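Local coordinates for uncharacterized sugar kinase PH1459 (Pyrococcus horikoshii, PDB 3EWM), which binds ATP and probably uses it to phosphorylate a sugar, perhaps fructose, as a kinase of the PfkB carbohydrate family, at residues V41-R45 against L46-S50; S287-K291 against D292-K296. All coordinates share one frame; numbering follows the deposited sequence.

Contact 1: residues V41-R45 against L46-S50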
loop_
_atom_site.group_PDB
_atom_site.type_symbol
_atom_site.label_atom_id
_atom_site.label_comp_id
_atom_site.label_asym_id
_atom_site.label_seq_id
_atom_site.Cartn_x
_atom_site.Cartn_y
_atom_site.Cartn_z
ATOM N N VAL A 41 -13.202 16.394 7.997
ATOM C CA VAL A 41 -13.988 16.863 6.850
ATOM C C VAL A 41 -15.454 17.108 7.257
ATOM O O VAL A 41 -16.030 18.139 6.911
ATOM C CB VAL A 41 -13.861 15.883 5.649
ATOM C CG1 VAL A 41 -14.917 16.165 4.559
ATOM C CG2 VAL A 41 -12.450 15.941 5.087
ATOM N N GLY A 42 -16.029 16.184 8.019
ATOM C CA GLY A 42 -17.392 16.357 8.534
ATOM C C GLY A 42 -17.556 17.641 9.323
ATOM O O GLY A 42 -18.487 18.400 9.081
ATOM N N VAL A 43 -16.637 17.885 10.253
ATOM C CA VAL A 43 -16.618 19.125 11.059
ATOM C C VAL A 43 -16.617 20.367 10.174
ATOM O O VAL A 43 -17.445 21.267 10.352
ATOM C CB VAL A 43 -15.432 19.140 12.019
ATOM C CG1 VAL A 43 -15.247 20.514 12.670
ATOM C CG2 VAL A 43 -15.619 18.054 13.085
ATOM N N SER A 44 -15.707 20.387 9.207
ATOM C CA SER A 44 -15.649 21.458 8.231
ATOM C C SER A 44 -16.952 21.605 7.462
ATOM O O SER A 44 -17.432 22.709 7.282
ATOM C CB SER A 44 -14.491 21.259 7.262
ATOM O OG SER A 44 -14.417 22.370 6.375
ATOM N N ARG A 45 -17.538 20.491 7.029
ATOM C CA ARG A 45 -18.795 20.547 6.292
ATOM C C ARG A 45 -19.958 21.121 7.090
ATOM O O ARG A 45 -20.860 21.764 6.530
ATOM C CB ARG A 45 -19.146 19.180 5.751
ATOM C CG ARG A 45 -18.272 18.816 4.608
ATOM C CD ARG A 45 -18.878 17.713 3.867
ATOM N NE ARG A 45 -18.003 17.183 2.840
ATOM C CZ ARG A 45 -18.183 15.987 2.314
ATOM N NH1 ARG A 45 -19.193 15.249 2.750
ATOM N NH2 ARG A 45 -17.370 15.532 1.373
ATOM N N LEU A 46 -19.921 20.894 8.394
ATOM C CA LEU A 46 -20.881 21.451 9.332
ATOM C C LEU A 46 -20.615 22.926 9.683
ATOM O O LEU A 46 -21.320 23.497 10.512
ATOM C CB LEU A 46 -20.885 20.607 10.605
ATOM C CG LEU A 46 -21.291 19.157 10.383
ATOM C CD1 LEU A 46 -21.278 18.399 11.697
ATOM C CD2 LEU A 46 -22.670 19.108 9.749
ATOM N N GLY A 47 -19.591 23.512 9.069
ATOM C CA GLY A 47 -19.310 24.957 9.168
ATOM C C GLY A 47 -18.349 25.364 10.267
ATOM O O GLY A 47 -18.231 26.560 10.595
ATOM N N VAL A 48 -17.650 24.381 10.836
ATOM C CA VAL A 48 -16.762 24.624 11.971
ATOM C C VAL A 48 -15.302 24.488 11.528
ATOM O O VAL A 48 -14.983 23.585 10.766
ATOM C CB VAL A 48 -17.078 23.652 13.133
ATOM C CG1 VAL A 48 -15.999 23.672 14.199
ATOM C CG2 VAL A 48 -18.437 23.981 13.732
ATOM N N LYS A 49 -14.442 25.398 11.995
ATOM C CA LYS A 49 -12.992 25.324 11.732
ATOM C C LYS A 49 -12.443 23.967 12.162
ATOM O O LYS A 49 -12.612 23.545 13.308
ATOM C CB LYS A 49 -12.220 26.424 12.472
ATOM C CG LYS A 49 -12.227 27.784 11.805
ATOM C CD LYS A 49 -11.475 28.819 12.687
ATOM C CE LYS A 49 -12.362 29.399 13.790
ATOM N NZ LYS A 49 -11.750 30.621 14.427
ATOM N N SER A 50 -11.808 23.285 11.218
ATOM C CA SER A 50 -11.353 21.918 11.416
ATOM C C SER A 50 -9.911 21.795 10.987
ATOM O O SER A 50 -9.543 22.237 9.908
ATOM C CB SER A 50 -12.218 20.975 10.585
ATOM O OG SER A 50 -11.853 19.641 10.803
#
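Three backbone amides reach back into the last turn of the helix ending at R45: L46 N donates to G42 O at 3.0 Å, G47 N to S44 O at 2.9 Å, and V48 N to V43 O at 3.2 Å. The middle bond is the skewed one, because G47 N stands 62° out of the plane of the S44 carbonyl and so does not meet a lone pair. G47 has a phi of 93°, and a CB at these backbone angles would press on the carbonyl oxygen of L46, which glycine avoids. Positive phi at G47, in the C' position, together with the bonds from V48 N to V43 O and from G47 N to S44 O, identifies a Schellman motif, which ends helix 35-45 and turns the chain into strand 49-57, the second strand from one edge of the large, mostly parallel sheet of this ribokinase-type fold. Among the side chains, V43 carries most of the packing. Its CG1 lies opposite the backbone N (chi1 169°), a setting that directs this methyl at V48 CG1, 3.6 Å away, while the same methyl rests on S50 CB at 3.7 Å. V43 and V48 also both touch I4, so the pair joins helix 35-45 to strand 3-7 and, through V48 on V255 and L258, to helix 245-259. The S44 backbone lies against the chain leaving the turn: its CA makes a CH...O contact of 3.4 Å with V48 O, and S44 CB lies 4.0 Å from S50 CB. S44 OG bonds to E72 O, away from the turn, while S50 OG turns back to the helix and bonds to A40 O. L46 CG lies 3.2 Å from G42 O, close beside the bonded carbonyl. The extended R45 carries its guanidinium away from the turn, where NE pairs with E72 and NH1 bonds to the carbonyls of T288 and W286.

Contact 2: residues S287-K291 against D292-K296; sequences STPRK and DELLK
K291, R290 and L294 have the most surface covered where the chain enters the short helix 291-294, and each is held differently. R290 occupies the N-cap. Its backbone N donates to OE1 of E293, three residues on, at 2.8 Å and with a nearly straight N-H...O angle of 173°; the amide comes from above the carboxylate, 63° out of its plane. E293, at N3, thus gives the side chain-to-N-cap amide bond of a capping box, but the arginine side chain cannot return the reciprocal one, and the box is not complete. The same OE1 sits 3.4 Å from R290 CG, against the base of the arginine side chain. Further out, R290 runs alongside D292, with R290 CB 3.7 Å from D292 OD2, but the charged groups do not meet: R290 NE stays 5.4 Å from that oxygen, and the guanidinium has its salt bridge with E72 instead. R290 O accepts L294 N in its carbonyl plane at 3.0 Å. L294 then crosses P289, CD2 being 3.8 Å from the proline CG, on a buried face lined by V275 and L278 of helix 265-279 and by A300 and L304 of helix 298-304. K291 O takes L295 N almost end-on at 2.8 Å. The lysine CG, opposite its backbone N (chi1 174°), is put beside L295 CD2 at 3.8 Å, and the extended chain carries on past the leucine. With an alanine at E293 the R290 amide is likely to lose this acceptor, and P289 CB the carboxylate lying against it. Since the carboxylate sits at the amino end of the helix, this bond is likely to be electrostatically favourable too, and K282 lies near enough for a weak, long ion pair with E293 that may contribute.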
loop_
_atom_site.group_PDB
_atom_site.type_symbol
_atom_site.label_atom_id
_atom_site.label_comp_id
_atom_site.label_asym_id
_atom_site.label_seq_id
_atom_site.Cartn_x
_atom_site.Cartn_y
_atom_site.Cartn_z
ATOM N N SER A 287 -19.120 11.485 4.025
ATOM C CA SER A 287 -20.518 11.522 3.660
ATOM C C SER A 287 -21.310 12.558 4.471
ATOM O O SER A 287 -22.509 12.714 4.255
ATOM C CB SER A 287 -21.118 10.124 3.808
ATOM O OG SER A 287 -21.233 9.806 5.167
ATOM N N THR A 288 -20.645 13.285 5.365
ATOM C CA THR A 288 -21.330 14.276 6.201
ATOM C C THR A 288 -22.015 15.295 5.287
ATOM O O THR A 288 -21.374 15.832 4.400
ATOM C CB THR A 288 -20.352 15.042 7.106
ATOM O OG1 THR A 288 -19.632 14.116 7.920
ATOM C CG2 THR A 288 -21.095 16.068 7.991
ATOM N N PRO A 289 -23.313 15.549 5.503
ATOM C CA PRO A 289 -23.982 16.598 4.735
ATOM C C PRO A 289 -23.440 17.980 5.085
ATOM O O PRO A 289 -22.883 18.185 6.159
ATOM C CB PRO A 289 -25.439 16.467 5.161
ATOM C CG PRO A 289 -25.359 15.870 6.561
ATOM C CD PRO A 289 -24.243 14.876 6.431
ATOM N N ARG A 290 -23.611 18.915 4.167
ATOM C CA ARG A 290 -23.170 20.278 4.385
ATOM C C ARG A 290 -24.149 21.035 5.278
ATOM O O ARG A 290 -25.358 20.746 5.290
ATOM C CB ARG A 290 -22.986 20.984 3.041
ATOM C CG ARG A 290 -22.076 20.193 2.106
ATOM C CD ARG A 290 -21.385 21.052 1.084
ATOM N NE ARG A 290 -20.047 20.515 0.851
ATOM C CZ ARG A 290 -18.945 20.926 1.483
ATOM N NH1 ARG A 290 -18.987 21.905 2.385
ATOM N NH2 ARG A 290 -17.790 20.354 1.201
ATOM N N LYS A 291 -23.605 21.989 6.029
ATOM C CA LYS A 291 -24.381 22.913 6.827
ATOM C C LYS A 291 -25.599 23.448 6.055
ATOM O O LYS A 291 -26.719 23.459 6.582
ATOM C CB LYS A 291 -23.482 24.069 7.287
ATOM C CG LYS A 291 -24.216 25.157 8.011
ATOM C CD LYS A 291 -23.266 26.066 8.747
ATOM C CE LYS A 291 -24.030 27.170 9.437
ATOM N NZ LYS A 291 -23.210 27.873 10.457
ATOM N N ASP A 292 -25.383 23.861 4.807
ATOM C CA ASP A 292 -26.459 24.467 4.008
ATOM C C ASP A 292 -27.630 23.496 3.787
ATOM O O ASP A 292 -28.787 23.894 3.858
ATOM C CB ASP A 292 -25.926 25.041 2.687
ATOM C CG ASP A 292 -25.184 24.011 1.842
ATOM O OD1 ASP A 292 -25.804 23.013 1.406
ATOM O OD2 ASP A 292 -23.974 24.205 1.592
ATOM N N GLU A 293 -27.327 22.223 3.552
ATOM C CA GLU A 293 -28.367 21.202 3.454
ATOM C C GLU A 293 -29.071 20.977 4.779
ATOM O O GLU A 293 -30.282 20.774 4.808
ATOM C CB GLU A 293 -27.787 19.858 3.053
ATOM C CG GLU A 293 -26.888 19.823 1.864
ATOM C CD GLU A 293 -26.210 18.476 1.785
ATOM O OE1 GLU A 293 -24.965 18.431 1.726
ATOM O OE2 GLU A 293 -26.945 17.463 1.846
ATOM N N LEU A 294 -28.299 20.974 5.869
ATOM C CA LEU A 294 -28.827 20.697 7.199
ATOM C C LEU A 294 -29.731 21.805 7.704
ATOM O O LEU A 294 -30.687 21.549 8.439
ATOM C CB LEU A 294 -27.693 20.463 8.194
ATOM C CG LEU A 294 -26.991 19.110 8.070
ATOM C CD1 LEU A 294 -25.609 19.202 8.705
ATOM C CD2 LEU A 294 -27.779 17.949 8.683
ATOM N N LEU A 295 -29.435 23.033 7.294
ATOM C CA LEU A 295 -30.211 24.192 7.723
ATOM C C LEU A 295 -31.690 24.125 7.305
ATOM O O LEU A 295 -32.525 24.804 7.889
ATOM C CB LEU A 295 -29.552 25.480 7.235
ATOM C CG LEU A 295 -28.677 26.344 8.159
ATOM C CD1 LEU A 295 -28.145 25.646 9.386
ATOM C CD2 LEU A 295 -27.549 26.916 7.350
ATOM N N LYS A 296 -32.003 23.269 6.333
ATOM C CA LYS A 296 -33.387 23.037 5.885
ATOM C C LYS A 296 -34.224 22.265 6.910
ATOM O O LYS A 296 -35.446 22.149 6.758
ATOM C CB LYS A 296 -33.409 22.292 4.542
ATOM C CG LYS A 296 -32.413 22.817 3.498
ATOM C CD LYS A 296 -32.930 24.003 2.721
ATOM C CE LYS A 296 -33.764 23.571 1.516
ATOM N NZ LYS A 296 -34.179 24.759 0.700
#

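Contact 1 (41-50) comes early in the chain and contact 2 (287-296) near its carboxyl end, yet their centres lie only 11 Å apart, on the same side of the chain's centre. Contact 1 closes helix 35-45 and leads into strand 49-57 of the large sheet; contact 2 opens helix 291-294, outside that sheet. They touch directly: R45 O probably accepts a hydrogen bond from K291 N at 2.8 Å, so the end of one helix meets the start of another, and L46 packs on L294. E72 takes salt bridges from both R45 and R290. These contacts are consistent with the segment near the C-terminus being tied to the alpha/beta core.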